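Local coordinates for uncharacterized protein (Arthrobacter sp., PDB 3BL4) that is of unknown function but belongs to the STAS clan and pairs with a second copy of itself through a shared beta sheet, at residues 10-16 with 43-47; 80-84 with 117-123. One frame throughout, in Å; residues are numbered along the deposited sequence.

Contact 1 of 2, residues 10-16 with 43-47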
loop_
_atom_site.group_PDB
_atom_site.type_symbol
_atom_site.label_atom_id
_atom_site.label_comp_id
_atom_site.label_asym_id
_atom_site.label_seq_id
_atom_site.Cartn_x
_atom_site.Cartn_y
_atom_site.Cartn_z
ATOM N N THR A 10 4.935 -14.580 21.146
ATOM C CA THR A 10 4.379 -15.349 20.036
ATOM C C THR A 10 5.354 -15.325 18.854
ATOM O O THR A 10 5.986 -14.298 18.618
ATOM C CB THR A 10 3.031 -14.725 19.643
ATOM O OG1 THR A 10 2.107 -14.912 20.732
ATOM C CG2 THR A 10 2.486 -15.352 18.386
ATOM N N GLU A 11 5.494 -16.446 18.134
ATOM C CA GLU A 11 6.453 -16.538 16.999
ATOM C C GLU A 11 6.190 -15.439 15.962
ATOM O O GLU A 11 7.124 -14.784 15.486
ATOM C CB GLU A 11 6.399 -17.917 16.309
ATOM C CG GLU A 11 7.040 -19.069 17.101
ATOM C CD GLU A 11 6.807 -20.433 16.458
ATOM N N ALA A 12 4.904 -15.261 15.638
ATOM C CA ALA A 12 4.420 -14.225 14.713
ATOM C C ALA A 12 4.876 -14.479 13.271
ATOM O O ALA A 12 4.893 -13.554 12.452
ATOM C CB ALA A 12 4.871 -12.821 15.195
ATOM N N GLY A 13 5.230 -15.736 12.978
ATOM C CA GLY A 13 5.876 -16.118 11.717
ATOM C C GLY A 13 7.119 -15.293 11.386
ATOM O O GLY A 13 7.364 -14.991 10.219
ATOM N N LEU A 14 7.895 -14.923 12.406
ATOM C CA LEU A 14 9.009 -13.995 12.230
ATOM C C LEU A 14 10.289 -14.579 12.823
ATOM O O LEU A 14 10.269 -15.080 13.943
ATOM C CB LEU A 14 8.673 -12.631 12.863
ATOM C CG LEU A 14 9.734 -11.517 12.864
ATOM C CD1 LEU A 14 10.148 -11.064 11.454
ATOM C CD2 LEU A 14 9.223 -10.342 13.661
ATOM N N THR A 15 11.377 -14.523 12.048
ATOM C CA THR A 15 12.699 -14.950 12.479
ATOM C C THR A 15 13.775 -14.014 11.905
ATOM O O THR A 15 13.620 -13.493 10.809
ATOM C CB THR A 15 12.999 -16.393 12.028
ATOM O OG1 THR A 15 13.091 -16.437 10.607
ATOM C CG2 THR A 15 11.917 -17.377 12.486
ATOM N N LEU A 16 14.829 -13.757 12.685
ATOM C CA LEU A 16 16.061 -13.138 12.181
ATOM C C LEU A 16 17.079 -14.256 12.074
ATOM O O LEU A 16 17.436 -14.877 13.086
ATOM C CB LEU A 16 16.579 -12.029 13.110
ATOM C CG LEU A 16 17.917 -11.363 12.744
ATOM C CD1 LEU A 16 17.836 -10.601 11.426
ATOM C CD2 LEU A 16 18.431 -10.453 13.866
ATOM N N ARG A 43 6.133 -6.012 15.038
ATOM C CA ARG A 43 6.914 -7.149 15.522
ATOM C C ARG A 43 8.308 -7.214 14.886
ATOM O O ARG A 43 9.264 -7.598 15.542
ATOM C CB ARG A 43 6.167 -8.470 15.274
ATOM C CG ARG A 43 4.790 -8.594 15.952
ATOM C CD ARG A 43 4.818 -8.360 17.479
ATOM N NE ARG A 43 5.687 -9.312 18.175
ATOM C CZ ARG A 43 5.390 -10.593 18.434
ATOM N NH1 ARG A 43 4.226 -11.139 18.078
ATOM N NH2 ARG A 43 6.282 -11.348 19.059
ATOM N N VAL A 44 8.405 -6.877 13.608
ATOM C CA VAL A 44 9.701 -6.782 12.927
ATOM C C VAL A 44 10.584 -5.742 13.606
ATOM O O VAL A 44 11.775 -5.979 13.841
ATOM C CB VAL A 44 9.544 -6.361 11.459
ATOM C CG1 VAL A 44 10.892 -5.894 10.892
ATOM C CG2 VAL A 44 8.933 -7.496 10.624
ATOM N N ASN A 45 9.995 -4.584 13.893
ATOM C CA ASN A 45 10.716 -3.476 14.519
ATOM C C ASN A 45 11.121 -3.818 15.938
ATOM O O ASN A 45 12.233 -3.529 16.318
ATOM C CB ASN A 45 9.892 -2.170 14.490
ATOM C CG ASN A 45 9.747 -1.590 13.080
ATOM O OD1 ASN A 45 10.599 -1.814 12.219
ATOM N ND2 ASN A 45 8.662 -0.840 12.845
ATOM N N GLN A 46 10.234 -4.445 16.702
ATOM C CA GLN A 46 10.567 -4.852 18.069
ATOM C C GLN A 46 11.700 -5.887 18.092
ATOM O O GLN A 46 12.566 -5.842 18.964
ATOM C CB GLN A 46 9.336 -5.401 18.782
ATOM C CG GLN A 46 8.256 -4.367 19.062
ATOM C CD GLN A 46 7.014 -4.976 19.720
ATOM O OE1 GLN A 46 6.690 -6.142 19.501
ATOM N NE2 GLN A 46 6.331 -4.184 20.545
ATOM N N LEU A 47 11.710 -6.800 17.126
ATOM C CA LEU A 47 12.766 -7.816 17.047
ATOM C C LEU A 47 14.091 -7.183 16.675
ATOM O O LEU A 47 15.118 -7.574 17.194
ATOM C CB LEU A 47 12.394 -8.913 16.041
ATOM C CG LEU A 47 13.424 -9.983 15.688
ATOM C CD1 LEU A 47 13.937 -10.653 16.952
ATOM C CD2 LEU A 47 12.821 -10.997 14.741
#
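Arg43 of the helix supplies the polar half of this contact and Leu14 of the strand the apolar half. The one hydrogen bond across the segments runs from Arg43 NH2 to Thr10 O, 3.0 Å long with an N-H...O angle of 149°. The donor lies in the carbonyl plane of Thr10, while the oxygen sits at the guanidinium edge, somewhat tilted from that group's plane. The Arg43 side chain bends at chi2 (-55°) and chi3 (-60°), which turns the guanidinium back toward the loop. Ala12 then covers one face of the group, its CB 3.4 Å from Arg43 NH1.

The apolar contacts follow the strand. CD2 of Leu14 rests against the helix backbone, 3.3 Å from Arg43 O, an oxygen that also accepts the helical bond from Leu47 N. Its other methyl, CD1, meets Val44 CG2 at 3.9 Å, the two side chains crossing at about a right angle. Leu14 and Leu47 approach tip to tip, with Leu14 CG 3.7 Å from Leu47 CD2, and the same Leu47 methyl lies 4.2 Å from Leu16 CB. Strand 14-16 and helix segment 43-47 run roughly the same way, their axes 9.4 Å apart at closest.

Strand 14-16 is an edge strand of the three-stranded mixed sheet within this chain and pairs antiparallel with strand 22-25, whose Leu22 touches Leu16, Val44 and Leu47. Val44 also reaches Met55 of strand 53-58, so helix 34-48 packs across all three strands.

Contact 2 of 2, residues 80-84 with 117-123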
loop_
_atom_site.group_PDB
_atom_site.type_symbol
_atom_site.label_atom_id
_atom_site.label_comp_id
_atom_site.label_asym_id
_atom_site.label_seq_id
_atom_site.Cartn_x
_atom_site.Cartn_y
_atom_site.Cartn_z
ATOM N N SER A 80 -11.291 4.922 -14.508
ATOM C CA SER A 80 -10.552 4.442 -15.689
ATOM C C SER A 80 -9.055 4.759 -15.611
ATOM O O SER A 80 -8.233 4.083 -16.241
ATOM C CB SER A 80 -11.138 5.054 -16.965
ATOM O OG SER A 80 -11.086 6.471 -16.892
ATOM N N ARG A 81 -8.711 5.811 -14.875
ATOM C CA ARG A 81 -7.330 6.111 -14.508
ATOM C C ARG A 81 -7.381 7.013 -13.292
ATOM O O ARG A 81 -8.398 7.666 -13.068
ATOM C CB ARG A 81 -6.565 6.764 -15.663
ATOM C CG ARG A 81 -7.225 7.964 -16.278
ATOM C CD ARG A 81 -6.832 8.166 -17.758
ATOM N NE ARG A 81 -5.465 8.678 -17.939
ATOM C CZ ARG A 81 -4.435 7.998 -18.443
ATOM N NH1 ARG A 81 -4.565 6.735 -18.824
ATOM N NH2 ARG A 81 -3.253 8.595 -18.582
ATOM N N ILE A 82 -6.330 7.035 -12.479
ATOM C CA ILE A 82 -6.389 7.819 -11.227
ATOM C C ILE A 82 -5.173 8.718 -11.060
ATOM O O ILE A 82 -4.072 8.238 -11.081
ATOM C CB ILE A 82 -6.515 6.930 -9.983
ATOM C CG1 ILE A 82 -7.697 5.956 -10.117
ATOM C CG2 ILE A 82 -6.657 7.792 -8.738
ATOM C CD1 ILE A 82 -7.972 5.134 -8.863
ATOM N N ALA A 83 -5.388 10.027 -10.937
ATOM C CA ALA A 83 -4.318 10.967 -10.638
ATOM C C ALA A 83 -4.481 11.308 -9.180
ATOM O O ALA A 83 -5.554 11.732 -8.770
ATOM C CB ALA A 83 -4.431 12.233 -11.485
ATOM N N LEU A 84 -3.436 11.118 -8.388
ATOM C CA LEU A 84 -3.510 11.454 -6.992
ATOM C C LEU A 84 -2.685 12.707 -6.796
ATOM O O LEU A 84 -1.496 12.714 -7.080
ATOM C CB LEU A 84 -3.027 10.288 -6.126
ATOM C CG LEU A 84 -3.835 9.009 -6.396
ATOM C CD1 LEU A 84 -3.141 8.145 -7.437
ATOM C CD2 LEU A 84 -4.120 8.209 -5.147
ATOM N N ALA A 117 -1.855 17.028 -13.544
ATOM C CA ALA A 117 -2.777 15.947 -13.188
ATOM C C ALA A 117 -3.908 15.847 -14.195
ATOM O O ALA A 117 -4.196 14.777 -14.729
ATOM C CB ALA A 117 -3.332 16.160 -11.756
ATOM N N LEU A 118 -4.527 16.993 -14.478
ATOM C CA LEU A 118 -5.673 17.059 -15.375
ATOM C C LEU A 118 -5.305 16.762 -16.801
ATOM O O LEU A 118 -6.107 16.182 -17.545
ATOM C CB LEU A 118 -6.297 18.440 -15.329
ATOM C CG LEU A 118 -6.982 18.786 -14.015
ATOM C CD1 LEU A 118 -7.393 20.262 -14.041
ATOM C CD2 LEU A 118 -8.171 17.867 -13.791
ATOM N N THR A 119 -4.120 17.206 -17.210
ATOM C CA THR A 119 -3.675 16.946 -18.562
ATOM C C THR A 119 -3.514 15.446 -18.714
ATOM O O THR A 119 -3.980 14.863 -19.679
ATOM C CB THR A 119 -2.357 17.658 -18.886
ATOM O OG1 THR A 119 -2.505 19.063 -18.642
ATOM C CG2 THR A 119 -1.961 17.427 -20.361
ATOM N N TRP A 120 -2.880 14.822 -17.729
ATOM C CA TRP A 120 -2.623 13.393 -17.777
ATOM C C TRP A 120 -3.920 12.567 -17.752
ATOM O O TRP A 120 -4.052 11.572 -18.484
ATOM C CB TRP A 120 -1.700 13.001 -16.634
ATOM C CG TRP A 120 -1.358 11.556 -16.633
ATOM C CD1 TRP A 120 -0.421 10.925 -17.403
ATOM C CD2 TRP A 120 -1.956 10.549 -15.819
ATOM N NE1 TRP A 120 -0.393 9.580 -17.097
ATOM C CE2 TRP A 120 -1.332 9.324 -16.139
ATOM C CE3 TRP A 120 -2.977 10.556 -14.867
ATOM C CZ2 TRP A 120 -1.691 8.127 -15.532
ATOM C CZ3 TRP A 120 -3.331 9.369 -14.264
ATOM C CH2 TRP A 120 -2.689 8.173 -14.592
ATOM N N LEU A 121 -4.862 12.996 -16.919
ATOM C CA LEU A 121 -6.182 12.388 -16.834
ATOM C C LEU A 121 -6.966 12.458 -18.142
ATOM O O LEU A 121 -7.780 11.582 -18.413
ATOM C CB LEU A 121 -7.013 13.040 -15.707
ATOM C CG LEU A 121 -6.794 12.532 -14.282
ATOM C CD1 LEU A 121 -7.729 13.237 -13.307
ATOM C CD2 LEU A 121 -6.949 11.027 -14.184
ATOM N N ALA A 122 -6.724 13.492 -18.945
ATOM C CA ALA A 122 -7.412 13.673 -20.226
ATOM C C ALA A 122 -6.842 12.872 -21.401
ATOM O O ALA A 122 -7.438 12.881 -22.475
ATOM C CB ALA A 122 -7.480 15.159 -20.582
ATOM N N LEU A 123 -5.708 12.193 -21.221
ATOM C CA LEU A 123 -5.200 11.230 -22.222
ATOM C C LEU A 123 -6.034 9.954 -22.118
ATOM O O LEU A 123 -5.590 8.919 -21.627
ATOM C CB LEU A 123 -3.719 10.911 -22.006
ATOM C CG LEU A 123 -2.730 12.083 -21.980
ATOM C CD1 LEU A 123 -1.417 11.621 -21.354
ATOM C CD2 LEU A 123 -2.494 12.669 -23.369
#
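Strand 82-84 and helix segment 117-121 run nearly antiparallel, at 170°, with their axes 8.5 Å apart and Ala83 CA 5.8 Å from Ala117 CA. The small Ala83 and Ala117 are consistent with this approach, their CB atoms 4.1 Å apart. Leu121 CG packs against Ala83 CB at 3.7 Å, and Trp120 CE3 touches the same methyl. Strand 79-85, helix 92-102 and the adjacent parallel strand 108-111 form a beta-alpha-beta crossover; Leu84 turns to helix 92-102, while Ala83 faces helix 114-121. Phe111 of strand 108-111 meets the Trp120 ring, and the second subunit extends the sheet in parallel beyond strand 79-85.

Arg81 grips Trp120 O side-on with two nitrogens, NE at 3.3 Å and NH2 at 3.1 Å. Its CG lies between the backbone N and the carbonyl carbon (chi1 52°), and a bend at chi3 brings both nitrogens onto the one oxygen. Leu123 N gives this oxygen a third bond. The guanidinium makes a cation-pi contact, Arg81 CZ 4.1 Å from the centroid of the Trp120 six-membered ring, planes 39° apart. Leu123 O lies over the guanidinium face opposite the indole. A leucine in place of Arg81 would probably leave Trp120 O without two donors and the indole face without its cation.

Overall arrangement
Both contacts set a helix against a strand, but they share no element and lie on opposite sides of the chain's centre, centres about 41 Å and nearest atoms about 24 Å apart. Contact 1 is a surface contact at an outer strand of the mixed sheet; contact 2 is partly buried, on a two-stranded sheet that the second subunit extends. Each joins an arginine to a backbone carbonyl. In contact 1 it comes from the helix and makes a single bond to a loop, beside a cluster of leucines and a valine; in contact 2 it comes from the 80-84 segment, gives two bonds to one carbonyl and adds a cation-pi contact with a tryptophan, beside alanines, consistent with the closer axes (8.5 against 9.4 Å).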